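Local structure of flagellar hook protein FlgE (Caulobacter crescentus CB15, 5AY6) at residues Tyr48-Ser53 with Tyr67-Lys72; Ser174-Gly179 with Gly273-Glu278. The protein forms the flagellar hook, probably a universal joint between motor and filament; this chain is a 32 kDa fragment of the protein. All coordinates share one frame; numbering follows the deposited sequence.

Interaction 1 of 2, residues Tyr48-Ser53 with Tyr67-Lys72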
# COMPACT_ATOMS: atom_id res chain seq x y z
N TYR A 48 4.77 -4.89 -25.71
CA TYR A 48 4.53 -5.20 -24.31
C TYR A 48 3.91 -4.04 -23.56
O TYR A 48 4.18 -2.88 -23.84
CB TYR A 48 5.84 -5.59 -23.61
CG TYR A 48 6.38 -6.95 -23.96
CD1 TYR A 48 5.66 -8.11 -23.69
CD2 TYR A 48 7.65 -7.09 -24.52
CE1 TYR A 48 6.17 -9.35 -24.00
CE2 TYR A 48 8.16 -8.33 -24.83
CZ TYR A 48 7.42 -9.46 -24.57
OH TYR A 48 7.93 -10.70 -24.87
N ASP A 49 3.07 -4.36 -22.58
CA ASP A 49 2.66 -3.39 -21.58
C ASP A 49 3.53 -3.60 -20.35
O ASP A 49 3.80 -4.74 -19.95
CB ASP A 49 1.18 -3.52 -21.23
CG ASP A 49 0.28 -2.86 -22.25
OD1 ASP A 49 0.72 -1.88 -22.90
OD2 ASP A 49 -0.88 -3.30 -22.40
N VAL A 50 3.99 -2.51 -19.76
CA VAL A 50 4.78 -2.59 -18.54
C VAL A 50 4.03 -1.92 -17.40
O VAL A 50 3.68 -0.75 -17.48
CB VAL A 50 6.16 -1.95 -18.71
CG1 VAL A 50 7.02 -2.18 -17.47
CG2 VAL A 50 6.86 -2.51 -19.95
N VAL A 51 3.76 -2.68 -16.35
CA VAL A 51 3.00 -2.16 -15.23
C VAL A 51 3.82 -2.23 -13.94
O VAL A 51 4.14 -3.31 -13.46
CB VAL A 51 1.68 -2.94 -15.02
CG1 VAL A 51 0.86 -2.32 -13.90
CG2 VAL A 51 0.88 -2.99 -16.32
N TYR A 52 4.18 -1.06 -13.41
CA TYR A 52 4.78 -0.96 -12.10
C TYR A 52 3.69 -0.86 -11.05
O TYR A 52 2.75 -0.08 -11.22
CB TYR A 52 5.69 0.26 -11.99
CG TYR A 52 6.89 0.27 -12.90
CD1 TYR A 52 8.05 -0.42 -12.56
CD2 TYR A 52 6.88 1.00 -14.08
CE1 TYR A 52 9.17 -0.39 -13.39
CE2 TYR A 52 7.99 1.04 -14.91
CZ TYR A 52 9.13 0.34 -14.56
OH TYR A 52 10.22 0.37 -15.39
N SER A 53 3.81 -1.63 -9.97
CA SER A 53 2.84 -1.55 -8.88
C SER A 53 3.52 -1.25 -7.55
O SER A 53 4.63 -1.71 -7.28
CB SER A 53 2.04 -2.84 -8.77
OG SER A 53 1.18 -2.99 -9.88
N TYR A 67 9.61 -1.97 -6.12
CA TYR A 67 8.35 -1.90 -6.85
C TYR A 67 8.01 -3.27 -7.45
O TYR A 67 8.91 -4.06 -7.75
CB TYR A 67 8.43 -0.85 -7.97
CG TYR A 67 8.90 0.52 -7.52
CD1 TYR A 67 8.02 1.42 -6.93
CD2 TYR A 67 10.22 0.93 -7.72
CE1 TYR A 67 8.44 2.68 -6.52
CE2 TYR A 67 10.65 2.19 -7.32
CZ TYR A 67 9.76 3.06 -6.73
OH TYR A 67 10.17 4.31 -6.33
N LEU A 68 6.72 -3.55 -7.61
CA LEU A 68 6.31 -4.76 -8.32
C LEU A 68 6.24 -4.46 -9.81
O LEU A 68 5.91 -3.33 -10.20
CB LEU A 68 4.96 -5.26 -7.82
CG LEU A 68 4.83 -5.55 -6.32
CD1 LEU A 68 3.46 -6.15 -6.01
CD2 LEU A 68 5.94 -6.49 -5.87
N VAL A 69 6.54 -5.45 -10.64
CA VAL A 69 6.49 -5.28 -12.09
C VAL A 69 5.76 -6.43 -12.77
O VAL A 69 6.03 -7.60 -12.51
CB VAL A 69 7.91 -5.19 -12.70
CG1 VAL A 69 7.82 -5.08 -14.22
CG2 VAL A 69 8.67 -4.01 -12.13
N ASP A 70 4.82 -6.08 -13.66
CA ASP A 70 4.19 -7.05 -14.55
C ASP A 70 4.52 -6.71 -16.00
O ASP A 70 4.42 -5.55 -16.41
CB ASP A 70 2.67 -7.08 -14.37
CG ASP A 70 2.25 -7.65 -13.02
OD1 ASP A 70 2.77 -8.72 -12.63
OD2 ASP A 70 1.40 -7.02 -12.37
N ILE A 71 4.92 -7.71 -16.77
CA ILE A 71 5.09 -7.54 -18.21
C ILE A 71 3.96 -8.26 -18.93
O ILE A 71 3.77 -9.47 -18.76
CB ILE A 71 6.44 -8.08 -18.71
CG1 ILE A 71 7.58 -7.60 -17.81
CG2 ILE A 71 6.67 -7.64 -20.16
CD1 ILE A 71 7.74 -6.10 -17.78
N LYS A 72 3.19 -7.53 -19.73
CA LYS A 72 2.01 -8.09 -20.35
C LYS A 72 2.07 -8.04 -21.87
O LYS A 72 2.61 -7.10 -22.46
CB LYS A 72 0.75 -7.36 -19.86
CG LYS A 72 0.53 -7.45 -18.36
CD LYS A 72 -0.83 -6.88 -17.97
CE LYS A 72 -1.07 -6.98 -16.47
NZ LYS A 72 -2.44 -6.54 -16.10
O HOH W 1 2.66 -4.70 -11.48
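The Tyr-48 ring meets Ile-71 CG2 off-centre in a CH-pi contact, the methyl 4.2 Å from the ring centroid and 30° off its normal, while at the ring edge, in plane, sits Lys-72 O, 3.4 Å from CD1. The ring of Tyr-52 is also met obliquely: Val-69 CG2 comes to 3.7 Å from Tyr-52 CD1, the two side chains lying alongside and pointing the same way. Between these aromatics Val-50 CG1 touches Ile-71 CD1; CG1 of Ile-71 lies anti to the carbonyl carbon, and the turn at chi2 (-62°) swings CD1 to the valine. Leu-126, from a loop, touches both Tyr-48 and Ile-71 on this face. The backbones form an antiparallel hairpin within the five-stranded sheet of the hook protein's third domain, with Asp-49/Lys-72, Val-51/Asp-70 and Ser-53/Leu-68 each joined by two backbone hydrogen bonds; Ser-53 N to Leu-68 O is the shortest at 2.7 Å. With an alanine at Tyr-48, Ile-71 CG2 would probably lose its aromatic partner and a gap would open beside Leu-126. On the other face, one water donates to Val-51 O and Asp-70 OD2 and accepts from Ser-53 OG, 2.8 Å away. The polar ends around it have further partners in neighbouring strands: Asp-70 OD1 is hydrogen-bonded to Thr-80 OG1, and Ser-53 OG to Ser-24 OG.

Interaction 2 of 2, residues Ser174-Gly179 with Gly273-Glu278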
# COMPACT_ATOMS: atom_id res chain seq x y z
N SER A 174 -15.59 9.46 20.78
CA SER A 174 -15.76 10.43 21.86
C SER A 174 -14.53 10.37 22.75
O SER A 174 -14.16 9.30 23.23
CB SER A 174 -17.03 10.15 22.66
OG SER A 174 -18.17 10.28 21.85
N ASP A 175 -13.89 11.50 22.98
CA ASP A 175 -12.66 11.50 23.78
C ASP A 175 -12.99 11.65 25.26
O ASP A 175 -14.16 11.60 25.65
CB ASP A 175 -11.71 12.62 23.32
CG ASP A 175 -12.35 13.99 23.32
OD1 ASP A 175 -13.14 14.30 24.23
OD2 ASP A 175 -12.05 14.78 22.40
N SER A 176 -11.96 11.83 26.07
CA SER A 176 -12.14 11.91 27.52
C SER A 176 -12.85 13.19 27.97
O SER A 176 -13.19 13.32 29.13
CB SER A 176 -10.78 11.80 28.22
OG SER A 176 -9.91 12.83 27.78
N LYS A 177 -13.05 14.12 27.04
CA LYS A 177 -13.78 15.35 27.35
C LYS A 177 -15.16 15.36 26.72
O LYS A 177 -15.95 16.28 26.93
CB LYS A 177 -13.00 16.58 26.87
CG LYS A 177 -11.76 16.88 27.69
CD LYS A 177 -11.05 18.12 27.15
CE LYS A 177 -9.90 18.52 28.07
NZ LYS A 177 -9.14 19.68 27.53
N GLY A 178 -15.46 14.32 25.94
CA GLY A 178 -16.74 14.22 25.28
C GLY A 178 -16.75 14.85 23.90
O GLY A 178 -17.79 14.89 23.23
N GLY A 179 -15.60 15.36 23.47
CA GLY A 179 -15.46 15.91 22.13
C GLY A 179 -15.40 14.79 21.12
O GLY A 179 -15.23 13.63 21.48
N GLY A 273 -5.80 18.35 24.94
CA GLY A 273 -5.69 18.11 26.37
C GLY A 273 -6.50 16.91 26.84
O GLY A 273 -7.09 16.95 27.92
N ILE A 274 -6.51 15.85 26.04
CA ILE A 274 -7.32 14.67 26.32
C ILE A 274 -6.47 13.45 26.66
O ILE A 274 -5.27 13.43 26.39
CB ILE A 274 -8.23 14.33 25.13
CG1 ILE A 274 -7.41 14.19 23.85
CG2 ILE A 274 -9.29 15.41 24.94
CD1 ILE A 274 -8.23 13.87 22.61
N ASP A 275 -7.12 12.45 27.24
CA ASP A 275 -6.44 11.26 27.77
C ASP A 275 -6.08 10.24 26.70
O ASP A 275 -6.58 10.28 25.58
CB ASP A 275 -7.31 10.57 28.82
CG ASP A 275 -7.57 11.44 30.03
OD1 ASP A 275 -6.72 12.28 30.36
OD2 ASP A 275 -8.64 11.28 30.66
N GLU A 276 -5.20 9.31 27.08
CA GLU A 276 -4.89 8.15 26.26
C GLU A 276 -6.18 7.46 25.87
O GLU A 276 -7.10 7.34 26.68
CB GLU A 276 -3.98 7.19 27.02
CG GLU A 276 -3.81 5.84 26.37
CD GLU A 276 -2.77 4.99 27.09
OE1 GLU A 276 -1.67 5.51 27.34
OE2 GLU A 276 -3.07 3.82 27.41
N GLN A 277 -6.26 7.02 24.62
CA GLN A 277 -7.46 6.39 24.12
C GLN A 277 -7.16 5.07 23.42
O GLN A 277 -6.77 5.05 22.25
CB GLN A 277 -8.21 7.33 23.17
CG GLN A 277 -9.59 6.83 22.76
CD GLN A 277 -10.65 7.91 22.79
OE1 GLN A 277 -10.35 9.10 22.89
NE2 GLN A 277 -11.92 7.50 22.71
N GLU A 278 -7.33 3.98 24.15
CA GLU A 278 -7.19 2.64 23.59
C GLU A 278 -8.55 2.19 23.07
O GLU A 278 -9.53 2.18 23.82
CB GLU A 278 -6.66 1.67 24.65
CG GLU A 278 -6.45 0.25 24.16
CD GLU A 278 -5.90 -0.66 25.25
OE1 GLU A 278 -5.76 -0.19 26.41
OE2 GLU A 278 -5.60 -1.83 24.96
O HOH W 2 -9.35 10.83 25.19
O HOH W 3 -7.34 19.37 29.98
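Ser-176 and Gln-277 reach across the contact through contrasting torsions: the serine OG stands between its own backbone N and carbonyl carbon (chi1 58°), where it accepts from Asp-275 N at 2.9 Å, whereas Gln-277 sets CG anti to its N and bends at chi2 (137°) to bring its amide to the turn. There NE2 donates to Ser-174 O over 2.9 Å; the oxygen lies in the plane of the amide, but the donor stands above the carbonyl plane. The same NE2 is also hydrogen-bonded to Thr-4 O. Residues Asp-175 to Gly-178 form a type I turn joining strands 167-174 and 180-189, and an Asx turn, in which Asp-175 OD1 accepts from Lys-177 N, braces it. Gly-179 N reaches OD1 from the opposite face of the carboxylate, while OD2 makes a salt bridge to Arg-181. Ile-274 crosses this acid at about a right angle, CG2 3.7 Å from Asp-175 CG and CD1 3.8 Å from Asp-175 CB. Farther out, Lys-177 extends past Ile-274 CG2 to hydrogen-bond Leu-272 O, and a water links its NZ to Gly-273 O. A second water accepts from Ser-176 N and donates to Asp-275 O and Gln-277 OE1. Both direct hydrogen bonds across the contact pair a side chain with a backbone group, so the serine hydroxyl and the glutamine amide probably fix the docking of the turn.

In the fold
From the N terminus, the chain passes through strand 6-12 into the five-stranded sheet of the third domain, where interaction 1 closes a hairpin of strands 45-53 and 64-73, with 13 residues between its segments. It then runs on through the FlaE D2 region. Interaction 2 opens at the turn after strand 167-174 and closes after 93 intervening residues, at the start of strand 277-291. The two loops follow in series, neither nesting nor crossing, and their centres lie 46 Å apart on opposite sides of the chain's centre. Interaction 1 joins neighbouring strands of one sheet; interaction 2 ties a second antiparallel sheet to the mixed sheet containing strands 6-12 and 277-291.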